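Local coordinates for putative uncharacterized protein (Campylobacter jejuni, PDB 5TPU) that is of unknown function but belongs to the WxcM-like family of the cupin clan, assembles as two chains and binds thymidine-5'-diphosphate, at residues I43-R52 against R101-G109; M66-L75 against I84-I95. The protein carries 3 engineered substitutions. One frame throughout, in Å; residues are numbered along the deposited sequence.

Contact 1 (I43-R52 against R101-G109); sequences IFDTDPNFPR and REMKNFSYG. With TYD (thymidine-5'-diphosphate), chain E.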
loop_
_atom_site.group_PDB
_atom_site.type_symbol
_atom_site.label_atom_id
_atom_site.label_comp_id
_atom_site.label_asym_id
_atom_site.label_seq_id
_atom_site.Cartn_x
_atom_site.Cartn_y
_atom_site.Cartn_z
ATOM N N ILE A 43 8.008 2.519 2.214
ATOM C CA ILE A 43 9.299 2.753 2.834
ATOM C C ILE A 43 9.298 2.071 4.193
ATOM O O ILE A 43 8.327 2.127 4.933
ATOM C CB ILE A 43 9.589 4.238 2.985
ATOM C CG1 ILE A 43 9.602 4.917 1.624
ATOM C CG2 ILE A 43 10.938 4.459 3.610
ATOM C CD1 ILE A 43 9.525 6.427 1.643
ATOM N N PHE A 44 10.351 1.318 4.446
ATOM C CA PHE A 44 10.519 0.549 5.673
ATOM C C PHE A 44 12.001 0.612 6.105
ATOM O O PHE A 44 12.813 1.250 5.447
ATOM C CB PHE A 44 9.993 -0.907 5.471
ATOM C CG PHE A 44 10.655 -1.686 4.342
ATOM C CD1 PHE A 44 11.618 -2.643 4.618
ATOM C CD2 PHE A 44 10.227 -1.544 3.006
ATOM C CE1 PHE A 44 12.204 -3.402 3.607
ATOM C CE2 PHE A 44 10.791 -2.314 1.992
ATOM C CZ PHE A 44 11.797 -3.256 2.283
ATOM N N ASP A 45 12.351 -0.018 7.214
ATOM C CA ASP A 45 13.721 0.099 7.746
ATOM C C ASP A 45 14.155 1.545 8.017
ATOM O O ASP A 45 15.303 1.880 7.830
ATOM C CB ASP A 45 14.697 -0.604 6.825
ATOM C CG ASP A 45 14.578 -2.102 6.947
ATOM O OD1 ASP A 45 14.102 -2.550 8.012
ATOM O OD2 ASP A 45 14.936 -2.825 6.015
ATOM N N THR A 46 13.209 2.348 8.489
ATOM C CA THR A 46 13.435 3.766 8.705
ATOM C C THR A 46 14.107 3.962 10.064
ATOM O O THR A 46 14.176 3.041 10.889
ATOM C CB THR A 46 12.126 4.561 8.609
ATOM O OG1 THR A 46 11.104 3.973 9.436
ATOM C CG2 THR A 46 11.654 4.578 7.162
ATOM N N ASP A 47 14.562 5.185 10.299
ATOM C CA ASP A 47 15.419 5.454 11.431
ATOM C C ASP A 47 15.259 6.919 11.757
ATOM O O ASP A 47 15.418 7.739 10.880
ATOM C CB ASP A 47 16.870 5.133 11.067
ATOM C CG ASP A 47 17.812 5.170 12.246
ATOM O OD1 ASP A 47 18.587 4.226 12.386
ATOM O OD2 ASP A 47 17.877 6.140 13.004
ATOM N N PRO A 48 14.985 7.222 13.033
ATOM C CA PRO A 48 14.781 8.602 13.461
ATOM C C PRO A 48 15.992 9.457 13.313
ATOM O O PRO A 48 15.833 10.640 13.515
ATOM C CB PRO A 48 14.411 8.507 14.967
ATOM C CG PRO A 48 14.666 7.106 15.363
ATOM C CD PRO A 48 14.802 6.253 14.128
ATOM N N ASN A 49 17.160 8.914 12.981
ATOM C CA ASN A 49 18.346 9.735 12.826
ATOM C C ASN A 49 18.536 10.089 11.381
ATOM O O ASN A 49 19.474 10.781 11.053
ATOM C CB ASN A 49 19.635 9.007 13.238
ATOM C CG ASN A 49 19.786 8.828 14.740
ATOM O OD1 ASN A 49 20.364 7.821 15.179
ATOM N ND2 ASN A 49 19.243 9.751 15.528
ATOM N N PHE A 50 17.696 9.564 10.509
ATOM C CA PHE A 50 17.890 9.718 9.080
ATOM C C PHE A 50 16.590 10.167 8.425
ATOM O O PHE A 50 15.811 9.366 7.862
ATOM C CB PHE A 50 18.411 8.442 8.457
ATOM C CG PHE A 50 19.789 8.080 8.921
ATOM C CD1 PHE A 50 20.917 8.539 8.222
ATOM C CD2 PHE A 50 19.974 7.279 10.052
ATOM C CE1 PHE A 50 22.194 8.182 8.627
ATOM C CE2 PHE A 50 21.250 6.931 10.468
ATOM C CZ PHE A 50 22.353 7.381 9.755
ATOM N N PRO A 51 16.360 11.480 8.500
ATOM C CA PRO A 51 15.229 12.064 7.789
ATOM C C PRO A 51 15.364 11.959 6.304
ATOM O O PRO A 51 16.442 11.756 5.782
ATOM C CB PRO A 51 15.301 13.548 8.167
ATOM C CG PRO A 51 16.750 13.797 8.434
ATOM C CD PRO A 51 17.296 12.510 8.999
ATOM N N ARG A 52 14.249 12.141 5.624
ATOM C CA ARG A 52 14.245 12.197 4.194
ATOM C C ARG A 52 14.497 13.628 3.760
ATOM O O ARG A 52 14.520 14.553 4.575
ATOM C CB ARG A 52 12.938 11.679 3.684
ATOM C CG ARG A 52 12.632 10.358 4.348
ATOM C CD ARG A 52 11.687 9.547 3.510
ATOM N NE ARG A 52 12.322 8.994 2.333
ATOM C CZ ARG A 52 13.068 7.901 2.303
ATOM N NH1 ARG A 52 13.539 7.481 1.134
ATOM N NH2 ARG A 52 13.324 7.232 3.414
ATOM N N ARG A 101 7.460 19.197 1.011
ATOM C CA ARG A 101 7.274 18.319 2.171
ATOM C C ARG A 101 8.566 17.713 2.566
ATOM O O ARG A 101 9.495 17.598 1.774
ATOM C CB ARG A 101 6.273 17.215 1.911
ATOM C CG ARG A 101 6.827 15.964 1.263
ATOM C CD ARG A 101 7.371 16.148 -0.141
ATOM N NE ARG A 101 6.411 16.853 -0.990
ATOM C CZ ARG A 101 5.392 16.283 -1.626
ATOM N NH1 ARG A 101 5.123 14.980 -1.498
ATOM N NH2 ARG A 101 4.630 17.007 -2.411
ATOM N N GLU A 102 8.622 17.382 3.838
ATOM C CA GLU A 102 9.779 16.782 4.379
ATOM C C GLU A 102 9.345 15.865 5.498
ATOM O O GLU A 102 8.500 16.212 6.340
ATOM C CB GLU A 102 10.811 17.852 4.714
ATOM C CG GLU A 102 10.918 18.414 6.108
ATOM C CD GLU A 102 12.369 18.463 6.538
ATOM O OE1 GLU A 102 13.030 17.435 6.375
ATOM O OE2 GLU A 102 12.858 19.499 7.020
ATOM N N MET A 103 9.864 14.644 5.428
ATOM C CA MET A 103 9.503 13.594 6.380
ATOM C C MET A 103 10.661 13.288 7.321
ATOM O O MET A 103 11.790 13.111 6.886
ATOM C CB MET A 103 9.134 12.373 5.605
ATOM C CG MET A 103 8.199 12.678 4.462
ATOM S SD MET A 103 7.243 11.236 4.066
ATOM C CE MET A 103 8.322 10.232 3.078
ATOM N N LYS A 104 10.380 13.242 8.609
ATOM C CA LYS A 104 11.408 13.134 9.608
ATOM C C LYS A 104 10.888 12.416 10.837
ATOM O O LYS A 104 9.730 12.037 10.882
ATOM C CB LYS A 104 11.928 14.548 9.966
ATOM C CG LYS A 104 10.929 15.424 10.723
ATOM C CD LYS A 104 11.498 16.799 11.116
ATOM C CE LYS A 104 10.522 17.469 12.070
ATOM N NZ LYS A 104 11.035 18.746 12.636
ATOM N N ASN A 105 11.768 12.256 11.823
ATOM C CA ASN A 105 11.501 11.535 13.039
ATOM C C ASN A 105 10.726 10.252 12.824
ATOM O O ASN A 105 9.787 10.008 13.574
ATOM C CB ASN A 105 10.702 12.422 14.003
ATOM C CG ASN A 105 11.456 13.661 14.375
ATOM O OD1 ASN A 105 12.638 13.581 14.714
ATOM N ND2 ASN A 105 10.795 14.822 14.293
ATOM N N PHE A 106 11.102 9.447 11.835
ATOM C CA PHE A 106 10.506 8.108 11.703
ATOM C C PHE A 106 10.869 7.326 12.954
ATOM O O PHE A 106 12.024 7.320 13.340
ATOM C CB PHE A 106 11.010 7.350 10.480
ATOM C CG PHE A 106 10.456 7.873 9.201
ATOM C CD1 PHE A 106 10.973 9.028 8.640
ATOM C CD2 PHE A 106 9.400 7.259 8.592
ATOM C CE1 PHE A 106 10.450 9.533 7.480
ATOM C CE2 PHE A 106 8.905 7.723 7.389
ATOM C CZ PHE A 106 9.411 8.873 6.836
ATOM N N SER A 107 9.901 6.723 13.614
ATOM C CA SER A 107 10.273 5.769 14.645
ATOM C C SER A 107 11.057 4.615 13.981
ATOM O O SER A 107 10.939 4.363 12.774
ATOM C CB SER A 107 9.049 5.281 15.382
ATOM O OG SER A 107 8.208 4.580 14.517
ATOM N N TYR A 108 11.946 3.994 14.742
ATOM C CA TYR A 108 12.831 3.002 14.181
ATOM C C TYR A 108 12.058 1.866 13.527
ATOM O O TYR A 108 11.213 1.275 14.157
ATOM C CB TYR A 108 13.645 2.397 15.297
ATOM C CG TYR A 108 14.679 1.453 14.792
ATOM C CD1 TYR A 108 15.913 1.924 14.440
ATOM C CD2 TYR A 108 14.434 0.067 14.689
ATOM C CE1 TYR A 108 16.894 1.078 13.980
ATOM C CE2 TYR A 108 15.411 -0.790 14.258
ATOM C CZ TYR A 108 16.632 -0.285 13.903
ATOM O OH TYR A 108 17.650 -1.086 13.450
ATOM N N GLY A 109 12.322 1.613 12.253
ATOM C CA GLY A 109 11.657 0.574 11.539
ATOM C C GLY A 109 10.238 0.904 11.168
ATOM O O GLY A 109 9.525 0.029 10.735
HETATM P PA TYD E . 13.201 9.440 -2.373
HETATM O O1A TYD E . 13.608 9.451 -0.927
HETATM O O2A TYD E . 11.822 9.716 -2.846
HETATM O O3A TYD E . 14.116 10.365 -3.307
HETATM P PB TYD E . 15.592 10.933 -2.965
HETATM O O1B TYD E . 16.115 11.158 -4.394
HETATM O O2B TYD E . 16.301 9.803 -2.281
HETATM O O3B TYD E . 15.327 12.121 -2.097
HETATM O "O5'" TYD E . 13.299 7.943 -2.852
HETATM C "C5'" TYD E . 14.273 7.064 -2.300
HETATM C "C4'" TYD E . 14.879 6.246 -3.409
HETATM O "O4'" TYD E . 13.907 5.509 -4.155
HETATM C "C3'" TYD E . 15.554 7.141 -4.404
HETATM O "O3'" TYD E . 16.839 6.525 -4.612
HETATM C "C2'" TYD E . 14.577 7.225 -5.591
HETATM C "C1'" TYD E . 13.878 5.894 -5.487
HETATM N N1 TYD E . 12.475 5.850 -5.796
HETATM C C2 TYD E . 12.024 4.915 -6.754
HETATM O O2 TYD E . 12.847 4.142 -7.322
HETATM N N3 TYD E . 10.719 4.842 -7.052
HETATM C C4 TYD E . 9.791 5.618 -6.450
HETATM O O4 TYD E . 8.585 5.494 -6.753
HETATM C C5 TYD E . 10.250 6.573 -5.429
HETATM C C5M TYD E . 9.317 7.476 -4.703
HETATM C C6 TYD E . 11.600 6.635 -5.126
HETATM O O HOH W 1 10.521 -1.543 8.967
HETATM O O HOH W 2 13.773 9.968 10.435
HETATM O O HOH W 3 14.662 12.406 11.493
#
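The Phe-106 ring and the Arg-52 guanidinium stand almost perpendicular, their planes 81° apart, and the arginine meets the ring with its aliphatic part: Arg-52 CG lies 3.9 Å from Phe-106 CE1, on an oblique approach. Thr-46 also comes in obliquely, its CG2 3.8 Å from Phe-106 CD2, while a water in the ring plane, at the edge, bridges Asp-47 O and Phe-106 N. Over the centre of one guanidinium face sits Ile-43 CD1. At the guanidinium edge Arg-52 NH1 donates to O1A of thymidine-5'-diphosphate (2.9 Å), which is also hydrogen-bonded to Arg-39, Arg-127 and Tyr-125 of the same chain and to Arg-21 of the second subunit. A bend at chi3 (73°) turns Arg-52 toward the phosphate after its CD has run beside Met-103 CE at 3.5 Å. In this cupin-clan fold the contact ties the loop leaving strand 39-44 of the five-stranded antiparallel sheet to the end of strand 99-104 in the four-stranded one. Two backbone bonds hold it, Arg-52 N to Met-103 O (2.9 Å) and Gly-109 N to Thr-46 O (2.7 Å). Asp-47 OD2 accepts from Asn-49 N on its anti side, an Asx turn at the head of the type I turn 47-50. Asp-47 OD1 and Pro-48 CD reach the edge of the Tyr-108 ring.

Contact 2 (M66-L75 against I84-I95); sequences MMSGSCDIIL and ICLNRPDIGLYI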
loop_
_atom_site.group_PDB
_atom_site.type_symbol
_atom_site.label_atom_id
_atom_site.label_comp_id
_atom_site.label_asym_id
_atom_site.label_seq_id
_atom_site.Cartn_x
_atom_site.Cartn_y
_atom_site.Cartn_z
ATOM N N MET A 66 0.793 5.693 7.483
ATOM C CA MET A 66 1.750 5.072 8.363
ATOM C C MET A 66 1.226 3.674 8.706
ATOM O O MET A 66 0.393 3.529 9.585
ATOM C CB MET A 66 1.907 5.919 9.649
ATOM C CG MET A 66 3.300 6.345 10.003
ATOM S SD MET A 66 4.415 6.691 8.633
ATOM C CE MET A 66 5.839 5.826 9.259
ATOM N N MET A 67 1.712 2.682 7.984
ATOM C CA MET A 67 1.394 1.288 8.229
ATOM C C MET A 67 1.913 0.764 9.555
ATOM O O MET A 67 1.323 -0.138 10.136
ATOM C CB MET A 67 1.976 0.407 7.125
ATOM C CG MET A 67 1.251 0.529 5.817
ATOM S SD MET A 67 -0.357 -0.270 5.839
ATOM C CE MET A 67 -0.162 -1.656 6.944
ATOM N N SER A 68 3.039 1.286 10.010
ATOM C CA SER A 68 3.483 1.003 11.353
ATOM C C SER A 68 4.388 2.081 11.836
ATOM O O SER A 68 5.072 2.728 11.032
ATOM C CB SER A 68 4.181 -0.358 11.442
ATOM O OG SER A 68 5.359 -0.332 10.704
ATOM N N GLY A 69 4.317 2.325 13.149
ATOM C CA GLY A 69 5.108 3.342 13.767
ATOM C C GLY A 69 4.695 4.766 13.440
ATOM O O GLY A 69 3.556 5.029 13.129
ATOM N N SER A 70 5.650 5.670 13.471
ATOM C CA SER A 70 5.318 7.048 13.339
ATOM C C SER A 70 6.374 7.876 12.648
ATOM O O SER A 70 7.531 7.496 12.503
ATOM C CB SER A 70 4.948 7.665 14.682
ATOM O OG SER A 70 6.103 7.844 15.445
ATOM N N CYS A 71 5.918 9.029 12.194
ATOM C CA CYS A 71 6.790 10.075 11.657
ATOM C C CYS A 71 6.090 11.426 11.685
ATOM O O CYS A 71 4.910 11.498 11.930
ATOM C CB CYS A 71 7.259 9.770 10.225
ATOM S SG CYS A 71 5.979 10.073 9.000
ATOM N N ASP A 72 6.871 12.477 11.449
ATOM C CA ASP A 72 6.426 13.840 11.242
ATOM C C ASP A 72 6.680 14.204 9.796
ATOM O O ASP A 72 7.748 13.884 9.238
ATOM C CB ASP A 72 7.213 14.813 12.144
ATOM C CG ASP A 72 6.987 14.544 13.589
ATOM O OD1 ASP A 72 5.861 14.102 13.930
ATOM O OD2 ASP A 72 7.928 14.732 14.366
ATOM N N ILE A 73 5.674 14.859 9.219
ATOM C CA ILE A 73 5.721 15.448 7.895
ATOM C C ILE A 73 5.524 16.920 8.103
ATOM O O ILE A 73 4.492 17.349 8.635
ATOM C CB ILE A 73 4.569 15.046 6.944
ATOM C CG1 ILE A 73 3.911 13.738 7.372
ATOM C CG2 ILE A 73 5.042 15.128 5.492
ATOM C CD1 ILE A 73 3.885 12.618 6.353
ATOM N N ILE A 74 6.513 17.689 7.670
ATOM C CA ILE A 74 6.350 19.108 7.559
ATOM C C ILE A 74 5.902 19.438 6.141
ATOM O O ILE A 74 6.574 19.149 5.164
ATOM C CB ILE A 74 7.643 19.805 7.926
ATOM C CG1 ILE A 74 8.095 19.290 9.287
ATOM C CG2 ILE A 74 7.439 21.317 7.919
ATOM C CD1 ILE A 74 9.142 20.166 9.942
ATOM N N LEU A 75 4.714 19.986 6.031
ATOM C CA LEU A 75 4.190 20.421 4.752
ATOM C C LEU A 75 4.378 21.933 4.616
ATOM O O LEU A 75 4.350 22.651 5.630
ATOM C CB LEU A 75 2.712 20.096 4.661
ATOM C CG LEU A 75 2.249 18.641 4.696
ATOM C CD1 LEU A 75 0.734 18.602 4.825
ATOM C CD2 LEU A 75 2.639 17.937 3.417
ATOM N N ILE A 84 2.862 17.559 10.822
ATOM C CA ILE A 84 1.792 16.596 11.019
ATOM C C ILE A 84 2.433 15.288 11.401
ATOM O O ILE A 84 3.334 14.862 10.695
ATOM C CB ILE A 84 1.028 16.366 9.732
ATOM C CG1 ILE A 84 0.584 17.745 9.224
ATOM C CG2 ILE A 84 -0.122 15.421 10.040
ATOM C CD1 ILE A 84 -0.308 17.749 8.018
ATOM N N CYS A 85 1.964 14.708 12.506
ATOM C CA CYS A 85 2.383 13.403 12.974
ATOM C C CYS A 85 1.445 12.355 12.409
ATOM O O CYS A 85 0.231 12.378 12.662
ATOM C CB CYS A 85 2.355 13.313 14.501
ATOM S SG CYS A 85 2.984 11.687 15.054
ATOM N N LEU A 86 2.015 11.412 11.673
ATOM C CA LEU A 86 1.278 10.211 11.269
ATOM C C LEU A 86 1.693 9.056 12.197
ATOM O O LEU A 86 2.888 8.812 12.413
ATOM C CB LEU A 86 1.641 9.845 9.851
ATOM C CG LEU A 86 1.417 10.858 8.733
ATOM C CD1 LEU A 86 1.595 10.139 7.388
ATOM C CD2 LEU A 86 0.019 11.435 8.825
ATOM N N ASN A 87 0.720 8.407 12.799
ATOM C CA ASN A 87 1.050 7.403 13.823
ATOM C C ASN A 87 0.080 6.256 13.934
ATOM O O ASN A 87 0.112 5.462 14.894
ATOM C CB ASN A 87 1.359 8.069 15.166
ATOM C CG ASN A 87 0.173 8.791 15.794
ATOM O OD1 ASN A 87 0.300 9.397 16.892
ATOM N ND2 ASN A 87 -0.952 8.750 15.148
ATOM N N ARG A 88 -0.767 6.162 12.926
ATOM C CA ARG A 88 -1.723 5.092 12.876
ATOM C C ARG A 88 -2.120 4.691 11.460
ATOM O O ARG A 88 -2.170 5.537 10.565
ATOM C CB ARG A 88 -2.936 5.464 13.760
ATOM C CG ARG A 88 -3.593 6.813 13.505
ATOM C CD ARG A 88 -4.602 7.135 14.606
ATOM N NE ARG A 88 -5.531 6.004 14.692
ATOM C CZ ARG A 88 -5.981 5.458 15.805
ATOM N NH1 ARG A 88 -6.756 4.396 15.720
ATOM N NH2 ARG A 88 -5.665 5.968 16.990
ATOM N N PRO A 89 -2.457 3.405 11.247
ATOM C CA PRO A 89 -2.675 2.958 9.877
ATOM C C PRO A 89 -4.041 3.234 9.314
ATOM O O PRO A 89 -4.303 2.885 8.177
ATOM C CB PRO A 89 -2.451 1.448 9.948
ATOM C CG PRO A 89 -2.668 1.088 11.341
ATOM C CD PRO A 89 -2.459 2.286 12.201
ATOM N N ASP A 90 -4.918 3.829 10.101
ATOM C CA ASP A 90 -6.240 4.136 9.613
ATOM C C ASP A 90 -6.377 5.619 9.364
ATOM O O ASP A 90 -7.484 6.092 9.208
ATOM C CB ASP A 90 -7.321 3.670 10.607
ATOM C CG ASP A 90 -7.113 4.234 12.010
ATOM O OD1 ASP A 90 -7.771 3.714 12.922
ATOM O OD2 ASP A 90 -6.247 5.108 12.234
ATOM N N ILE A 91 -5.256 6.329 9.291
ATOM C CA ILE A 91 -5.236 7.709 8.868
ATOM C C ILE A 91 -4.348 7.855 7.649
ATOM O O ILE A 91 -3.256 7.287 7.566
ATOM C CB ILE A 91 -4.784 8.648 9.975
ATOM C CG1 ILE A 91 -5.896 8.715 11.032
ATOM C CG2 ILE A 91 -4.549 10.064 9.428
ATOM C CD1 ILE A 91 -5.563 9.587 12.210
ATOM N N GLY A 92 -4.869 8.603 6.689
ATOM C CA GLY A 92 -4.197 8.843 5.413
ATOM C C GLY A 92 -3.980 10.326 5.313
ATOM O O GLY A 92 -4.835 11.082 5.708
ATOM N N LEU A 93 -2.828 10.748 4.826
ATOM C CA LEU A 93 -2.580 12.172 4.572
ATOM C C LEU A 93 -2.546 12.421 3.079
ATOM O O LEU A 93 -1.713 11.894 2.368
ATOM C CB LEU A 93 -1.284 12.628 5.244
ATOM C CG LEU A 93 -0.791 14.034 4.854
ATOM C CD1 LEU A 93 -1.813 15.068 5.267
ATOM C CD2 LEU A 93 0.548 14.354 5.459
ATOM N N TYR A 94 -3.532 13.155 2.597
ATOM C CA TYR A 94 -3.564 13.546 1.220
ATOM C C TYR A 94 -2.612 14.695 1.074
ATOM O O TYR A 94 -2.726 15.660 1.814
ATOM C CB TYR A 94 -4.961 13.958 0.783
ATOM C CG TYR A 94 -4.976 14.597 -0.592
ATOM C CD1 TYR A 94 -4.763 13.849 -1.710
ATOM C CD2 TYR A 94 -5.203 15.954 -0.744
ATOM C CE1 TYR A 94 -4.773 14.405 -2.961
ATOM C CE2 TYR A 94 -5.234 16.539 -1.997
ATOM C CZ TYR A 94 -5.013 15.752 -3.098
ATOM O OH TYR A 94 -4.990 16.315 -4.351
ATOM N N ILE A 95 -1.647 14.565 0.164
ATOM C CA ILE A 95 -0.821 15.661 -0.259
ATOM C C ILE A 95 -1.016 15.904 -1.731
ATOM O O ILE A 95 -0.661 15.072 -2.554
ATOM C CB ILE A 95 0.669 15.415 -0.039
ATOM C CG1 ILE A 95 0.958 15.057 1.423
ATOM C CG2 ILE A 95 1.459 16.681 -0.422
ATOM C CD1 ILE A 95 2.389 14.620 1.632
HETATM O O HOH W 4 -1.064 7.355 8.959
#
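Ile-73 packs against both strands of the 84-95 segment, and its atoms can be taken in order. CB stands 4.0 Å from Ile-84 O. CG1 comes closer to that carbonyl oxygen, 3.6 Å from Ile-84 O, and also meets Leu-93 CD2 at 3.9 Å. CD1 ends 3.5 Å from Leu-86 CD1, and it also meets Leu-93 CD2, the two side chains approaching tip to tip. Its chi1 lies well off a staggered value (-22°) and chi2 is close to eclipsed (-123°), which suggests some strain.

Further along, Leu-75 divides its methyls: CD1 presses on Ile-84 CD1 at 3.5 Å, tighter than usual for carbons, and CD2 rests on Ile-95 CD1. Strands 71-75 and 84-86 form the arms of an antiparallel hairpin, their short axes 4.6 Å apart at an angle of 146°. Cys-71 with Leu-86 and Ile-73 with Ile-84 are hydrogen-bonded pairs, each linked by two N-H to O bonds. The axis of strand 91-95 passes 10.7 Å from that of strand 71-75, as expected for the facing sheet of a cupin-type sandwich. On the other face of the hairpin, at the non-hydrogen-bonded pair Asp-72 with Cys-85, Asp-72 OD1 touches Cys-85 CB while OD2 accepts from Asn-105.

Where the chain crosses between sheets, one water accepts from Met-66 N and donates to Arg-88 O and Ile-91 O. Beyond it Arg-88 grips Asp-90 side-on, with NE and NH1 each meeting a syn lone pair, and Pro-89 O receives a hydrogen bond from Tyr-42 of the second subunit. The chemistry is thus divided: aliphatic contacts run both between the hairpin arms and, through Leu-93 and Ile-95, across to the facing sheet, while polar bonding is concentrated in the hairpin backbone and the turn, though Met-67 O is buried with no partner in the model.

Overall arrangement
From the N terminus, the chain reaches segment 43-52 at the end of strand 39-44, which also pairs with a strand of the second subunit. It then passes through strand 55-57 and into strand 62-68, whose last residues open segment 66-75. Contact 2 closes a short loop when 84-95 returns across that segment, and only afterwards does 101-109 come back to 43-52, so contact 1 closes a longer loop that encloses contact 2 entirely. The two meet through the four-stranded sheet, where strands 99-104 and 71-76 are neighbours: Lys-104 N lies 2.8 Å from Asp-72 O. Together they link the five-stranded and the four-stranded sheet, contact 1 supplying Arg-52 to the ligand pocket and contact 2 nearer the chain's centre.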